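Local coordinates for adenylation domain (Streptomyces sp., PDB 5N9X), which belongs to the ANL superfamily of AMP-binding enzymes as an adenylation domain and holds adenosine-5'-triphosphate and threonine in this structure, at residues N309-H323 against D334-H346. Numbering follows the deposited sequence.
Sequences NMYGITETTVHATFH and DSVIGRPLPGFTH. With ATP (adenosine-5'-triphosphate), chain D; THR (threonine), chain C.
T321 meets I337 through its hydroxyl: OG1 donates to the carbonyl O of I337 at 2.7 Å, reaching it tilted 35° from the carbonyl plane. The same OG1 accepts the backbone N-H of Y311 at 3.0 Å, so one side chain ties the backbone at Y311 to strand 336-340. Its chi1 of 78° sets OG1 between backbone N and carbonyl carbon, within bonding distance of I337 O and of the Y311 N-H. Around this pair the hairpin of 321-324 and 336-340 is antiparallel: F322 N bonds R339 O, the return bond from R339 N is weak, and L341 N reaches A320 O at 2.9 Å from above the carbonyl plane. At H323, CG1 of V336 sits over the imidazole, 3.6 Å from the ring centroid and 6° off its normal, a CH-pi contact; NE2 is hydrogen-bonded to OD2 of D329. Farther along, L341 CD1 packs on the carbonyl O of H319, while F344 takes T316 O at its ring edge and places CE2 3.8 Å from CA of A320. I337 sets CB against CB of Y311, whose hydroxyl hydrogen-bonds to OD2 of D406.

Next comes the nucleotide. The N309 amide has three partners: OD1 takes a weak bond from ATP N6, whereas ND2 gives a weak one to V336 O and also donates to a water held by S335 OG, itself hydrogen-bonded to the carbonyl O of L288. M310 O accepts from ATP N6 at 3.0 Å. On the edge of strand 336-340 turned to strand 416-421, I337 and G338 both pair with L416, a classic beta bulge. Since N309 and Y311 touch both ATP and strand 336-340, the adenine-binding backbone is probably steadied chiefly by the T321 OG1 link and by I337 against Y311, with the N309 bond to V336 O adding little, which probably limits how far residues N309 to Y311 can shift.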
# COMPACT_ATOMS: atom_id res chain seq x y z
N ASN A 309 8.11 0.74 11.03
CA ASN A 309 7.06 1.54 10.46
C ASN A 309 7.65 2.15 9.22
O ASN A 309 8.76 2.64 9.26
CB ASN A 309 6.53 2.61 11.42
CG ASN A 309 5.38 3.38 10.82
OD1 ASN A 309 4.82 2.95 9.81
ND2 ASN A 309 5.03 4.52 11.41
N MET A 310 6.94 2.09 8.10
CA MET A 310 7.42 2.76 6.89
C MET A 310 6.36 3.71 6.34
O MET A 310 5.27 3.27 5.99
CB MET A 310 7.84 1.75 5.81
CG MET A 310 9.01 0.87 6.22
SD MET A 310 9.70 -0.23 4.94
CE MET A 310 10.95 0.86 4.21
N TYR A 311 6.68 5.00 6.31
CA TYR A 311 5.82 5.95 5.62
C TYR A 311 6.08 5.76 4.15
O TYR A 311 7.24 5.58 3.74
CB TYR A 311 6.08 7.41 6.05
CG TYR A 311 5.44 8.44 5.12
CD1 TYR A 311 4.14 8.87 5.33
CD2 TYR A 311 6.14 9.01 4.07
CE1 TYR A 311 3.55 9.80 4.51
CE2 TYR A 311 5.57 9.94 3.24
CZ TYR A 311 4.28 10.33 3.46
OH TYR A 311 3.70 11.25 2.64
N GLY A 312 5.01 5.81 3.36
CA GLY A 312 5.13 5.63 1.92
C GLY A 312 3.93 6.16 1.19
O GLY A 312 2.85 6.33 1.77
N ILE A 313 4.12 6.44 -0.10
CA ILE A 313 3.07 6.85 -1.02
C ILE A 313 3.35 6.21 -2.35
O ILE A 313 4.51 5.94 -2.67
CB ILE A 313 3.03 8.38 -1.22
CG1 ILE A 313 4.42 8.95 -0.98
CG2 ILE A 313 2.01 9.03 -0.34
CD1 ILE A 313 4.48 10.42 -1.01
N THR A 314 2.30 5.98 -3.14
CA THR A 314 2.46 5.28 -4.41
C THR A 314 3.32 6.11 -5.37
O THR A 314 4.07 5.56 -6.20
CB THR A 314 1.08 4.96 -5.05
OG1 THR A 314 0.35 4.05 -4.21
CG2 THR A 314 1.26 4.34 -6.43
N GLU A 315 3.25 7.44 -5.23
CA GLU A 315 3.98 8.34 -6.09
C GLU A 315 5.50 8.31 -5.90
O GLU A 315 6.24 8.81 -6.74
CB GLU A 315 3.46 9.78 -5.91
CG GLU A 315 2.03 10.03 -6.46
CD GLU A 315 0.90 9.66 -5.50
OE1 GLU A 315 1.13 8.98 -4.48
OE2 GLU A 315 -0.23 10.07 -5.80
N THR A 316 5.97 7.71 -4.82
CA THR A 316 7.41 7.62 -4.61
C THR A 316 7.85 6.17 -4.37
O THR A 316 8.86 5.90 -3.69
CB THR A 316 7.88 8.54 -3.44
OG1 THR A 316 7.34 8.09 -2.19
CG2 THR A 316 7.44 9.97 -3.68
N THR A 317 7.05 5.26 -4.91
CA THR A 317 7.31 3.82 -5.00
C THR A 317 7.29 3.09 -3.65
O THR A 317 8.33 2.73 -3.11
CB THR A 317 8.66 3.54 -5.73
OG1 THR A 317 8.82 4.44 -6.84
CG2 THR A 317 8.73 2.08 -6.24
N VAL A 318 6.09 2.81 -3.16
CA VAL A 318 5.83 1.98 -1.98
C VAL A 318 6.26 2.56 -0.61
O VAL A 318 5.40 2.80 0.23
CB VAL A 318 6.46 0.57 -2.12
CG1 VAL A 318 5.75 -0.38 -1.17
CG2 VAL A 318 6.34 0.05 -3.57
N HIS A 319 7.56 2.78 -0.40
CA HIS A 319 8.08 3.31 0.88
C HIS A 319 8.97 4.53 0.71
O HIS A 319 9.73 4.62 -0.26
CB HIS A 319 8.87 2.24 1.66
CG HIS A 319 8.20 0.91 1.74
ND1 HIS A 319 7.00 0.73 2.39
CD2 HIS A 319 8.56 -0.31 1.26
CE1 HIS A 319 6.64 -0.55 2.30
NE2 HIS A 319 7.57 -1.20 1.62
N ALA A 320 8.92 5.43 1.68
CA ALA A 320 9.73 6.65 1.63
C ALA A 320 10.54 6.87 2.91
O ALA A 320 11.44 7.73 2.94
CB ALA A 320 8.84 7.84 1.37
N THR A 321 10.21 6.13 3.98
CA THR A 321 10.95 6.25 5.24
C THR A 321 11.10 4.89 5.92
O THR A 321 10.54 3.90 5.46
CB THR A 321 10.27 7.22 6.26
OG1 THR A 321 9.15 6.59 6.88
CG2 THR A 321 9.81 8.50 5.59
N PHE A 322 11.84 4.89 7.03
CA PHE A 322 12.16 3.70 7.81
C PHE A 322 12.33 4.10 9.27
O PHE A 322 13.06 5.05 9.61
CB PHE A 322 13.43 3.02 7.27
CG PHE A 322 13.90 1.80 8.05
CD1 PHE A 322 14.56 1.93 9.29
CD2 PHE A 322 13.76 0.51 7.51
CE1 PHE A 322 15.02 0.79 10.00
CE2 PHE A 322 14.22 -0.62 8.19
CZ PHE A 322 14.86 -0.49 9.44
N HIS A 323 11.66 3.37 10.14
CA HIS A 323 11.86 3.57 11.56
C HIS A 323 11.65 2.26 12.29
O HIS A 323 10.53 1.72 12.30
CB HIS A 323 10.92 4.62 12.12
CG HIS A 323 11.05 4.81 13.59
ND1 HIS A 323 12.18 5.35 14.17
CD2 HIS A 323 10.22 4.50 14.61
CE1 HIS A 323 12.02 5.40 15.48
NE2 HIS A 323 10.84 4.88 15.78
N ASP A 334 3.16 9.44 20.06
CA ASP A 334 3.64 9.98 18.80
C ASP A 334 3.88 8.89 17.74
O ASP A 334 4.32 7.77 18.04
CB ASP A 334 4.92 10.80 19.02
CG ASP A 334 4.62 12.26 19.34
OD1 ASP A 334 4.13 12.97 18.44
OD2 ASP A 334 4.89 12.71 20.49
N SER A 335 3.57 9.25 16.49
CA SER A 335 3.77 8.38 15.34
C SER A 335 5.10 8.64 14.63
O SER A 335 5.17 9.48 13.72
CB SER A 335 2.62 8.56 14.35
OG SER A 335 2.59 7.48 13.44
N VAL A 336 6.14 7.93 15.02
CA VAL A 336 7.45 8.15 14.40
C VAL A 336 7.60 7.35 13.10
O VAL A 336 7.42 6.12 13.08
CB VAL A 336 8.60 7.77 15.35
CG1 VAL A 336 9.92 8.34 14.84
CG2 VAL A 336 8.30 8.29 16.75
N ILE A 337 7.89 8.06 12.01
CA ILE A 337 8.09 7.43 10.71
C ILE A 337 9.57 7.41 10.39
O ILE A 337 10.00 6.75 9.45
CB ILE A 337 7.30 8.14 9.57
CG1 ILE A 337 7.84 9.54 9.28
CG2 ILE A 337 5.83 8.19 9.90
CD1 ILE A 337 6.86 10.43 8.54
N GLY A 338 10.36 8.14 11.17
CA GLY A 338 11.82 8.05 11.08
C GLY A 338 12.48 8.94 10.04
O GLY A 338 12.15 10.11 9.94
N ARG A 339 13.43 8.39 9.28
CA ARG A 339 14.15 9.15 8.24
C ARG A 339 13.84 8.69 6.82
O ARG A 339 13.57 7.53 6.60
CB ARG A 339 15.66 9.04 8.45
CG ARG A 339 16.39 10.37 8.35
CD ARG A 339 17.73 10.34 9.07
NE ARG A 339 17.63 11.02 10.36
CZ ARG A 339 17.78 10.40 11.53
NH1 ARG A 339 18.04 9.10 11.57
NH2 ARG A 339 17.67 11.09 12.66
N PRO A 340 13.88 9.62 5.85
CA PRO A 340 13.77 9.24 4.44
C PRO A 340 14.73 8.13 4.04
O PRO A 340 15.84 8.10 4.56
CB PRO A 340 14.10 10.55 3.72
CG PRO A 340 13.56 11.61 4.65
CD PRO A 340 13.85 11.08 6.04
N LEU A 341 14.32 7.22 3.16
CA LEU A 341 15.27 6.24 2.61
C LEU A 341 16.46 6.92 1.94
O LEU A 341 16.31 8.02 1.40
CB LEU A 341 14.58 5.29 1.61
CG LEU A 341 13.39 4.58 2.24
CD1 LEU A 341 12.53 3.81 1.22
CD2 LEU A 341 13.88 3.64 3.36
N PRO A 342 17.65 6.29 2.02
CA PRO A 342 18.90 6.80 1.44
C PRO A 342 18.74 7.53 0.10
O PRO A 342 19.37 8.57 -0.08
CB PRO A 342 19.75 5.53 1.29
CG PRO A 342 19.38 4.75 2.50
CD PRO A 342 17.91 5.09 2.84
N GLY A 343 17.93 7.05 -0.82
CA GLY A 343 17.85 7.79 -2.08
C GLY A 343 17.29 9.22 -2.03
O GLY A 343 17.57 10.04 -2.90
N PHE A 344 16.49 9.50 -1.00
CA PHE A 344 15.71 10.73 -0.91
C PHE A 344 16.40 11.95 -0.36
O PHE A 344 17.14 11.88 0.63
CB PHE A 344 14.47 10.49 -0.04
CG PHE A 344 13.51 9.53 -0.63
CD1 PHE A 344 12.58 9.97 -1.55
CD2 PHE A 344 13.52 8.19 -0.25
CE1 PHE A 344 11.67 9.09 -2.11
CE2 PHE A 344 12.62 7.30 -0.80
CZ PHE A 344 11.69 7.75 -1.73
N THR A 345 16.08 13.09 -0.96
CA THR A 345 16.21 14.35 -0.22
C THR A 345 14.79 14.86 0.01
O THR A 345 13.86 14.49 -0.71
CB THR A 345 17.08 15.39 -0.95
OG1 THR A 345 16.40 15.85 -2.11
CG2 THR A 345 18.38 14.78 -1.35
N HIS A 346 14.62 15.71 1.01
CA HIS A 346 13.28 16.15 1.40
C HIS A 346 13.26 17.57 1.96
O HIS A 346 14.29 18.15 2.27
CB HIS A 346 12.71 15.18 2.44
CG HIS A 346 13.31 15.33 3.80
ND1 HIS A 346 14.61 14.95 4.08
CD2 HIS A 346 12.80 15.80 4.96
CE1 HIS A 346 14.87 15.18 5.35
NE2 HIS A 346 13.79 15.69 5.91
PG ATP D . -3.62 9.06 -3.17
O1G ATP D . -3.21 10.34 -2.46
O2G ATP D . -4.77 9.22 -4.11
O3G ATP D . -2.48 8.33 -3.87
PB ATP D . -3.45 7.18 -0.93
O1B ATP D . -2.96 8.25 0.05
O2B ATP D . -4.14 5.96 -0.42
O3B ATP D . -4.28 8.05 -2.03
PA ATP D . -1.19 5.65 -1.46
O1A ATP D . 0.09 6.05 -2.14
O2A ATP D . -1.65 4.20 -1.57
O3A ATP D . -2.33 6.66 -1.95
O5' ATP D . -1.24 6.09 0.12
C5' ATP D . -0.23 6.84 0.79
C4' ATP D . -0.85 7.65 1.93
O4' ATP D . -0.99 6.87 3.11
C3' ATP D . -0.09 8.91 2.31
O3' ATP D . -0.83 10.01 1.79
C2' ATP D . -0.10 8.95 3.82
O2' ATP D . -1.07 9.91 4.24
C1' ATP D . -0.56 7.58 4.27
N9 ATP D . 0.55 6.81 4.92
C8 ATP D . 1.30 5.87 4.32
N7 ATP D . 2.22 5.33 5.15
C5 ATP D . 2.06 5.93 6.34
C6 ATP D . 2.71 5.82 7.67
N6 ATP D . 3.72 4.95 7.86
N1 ATP D . 2.26 6.61 8.66
C2 ATP D . 1.27 7.50 8.44
N3 ATP D . 0.61 7.66 7.27
C4 ATP D . 0.96 6.91 6.19
N THR C . 2.48 2.61 -0.65
CA THR C . 1.47 2.11 0.29
C THR C . 0.41 3.18 0.38
O THR C . -0.69 3.08 0.95
CB THR C . 2.03 1.82 1.70
OG1 THR C . 2.81 2.95 2.16
CG2 THR C . 2.87 0.56 1.69
OXT THR C . 0.78 4.22 -0.14
O HOH W 1 2.91 6.01 11.08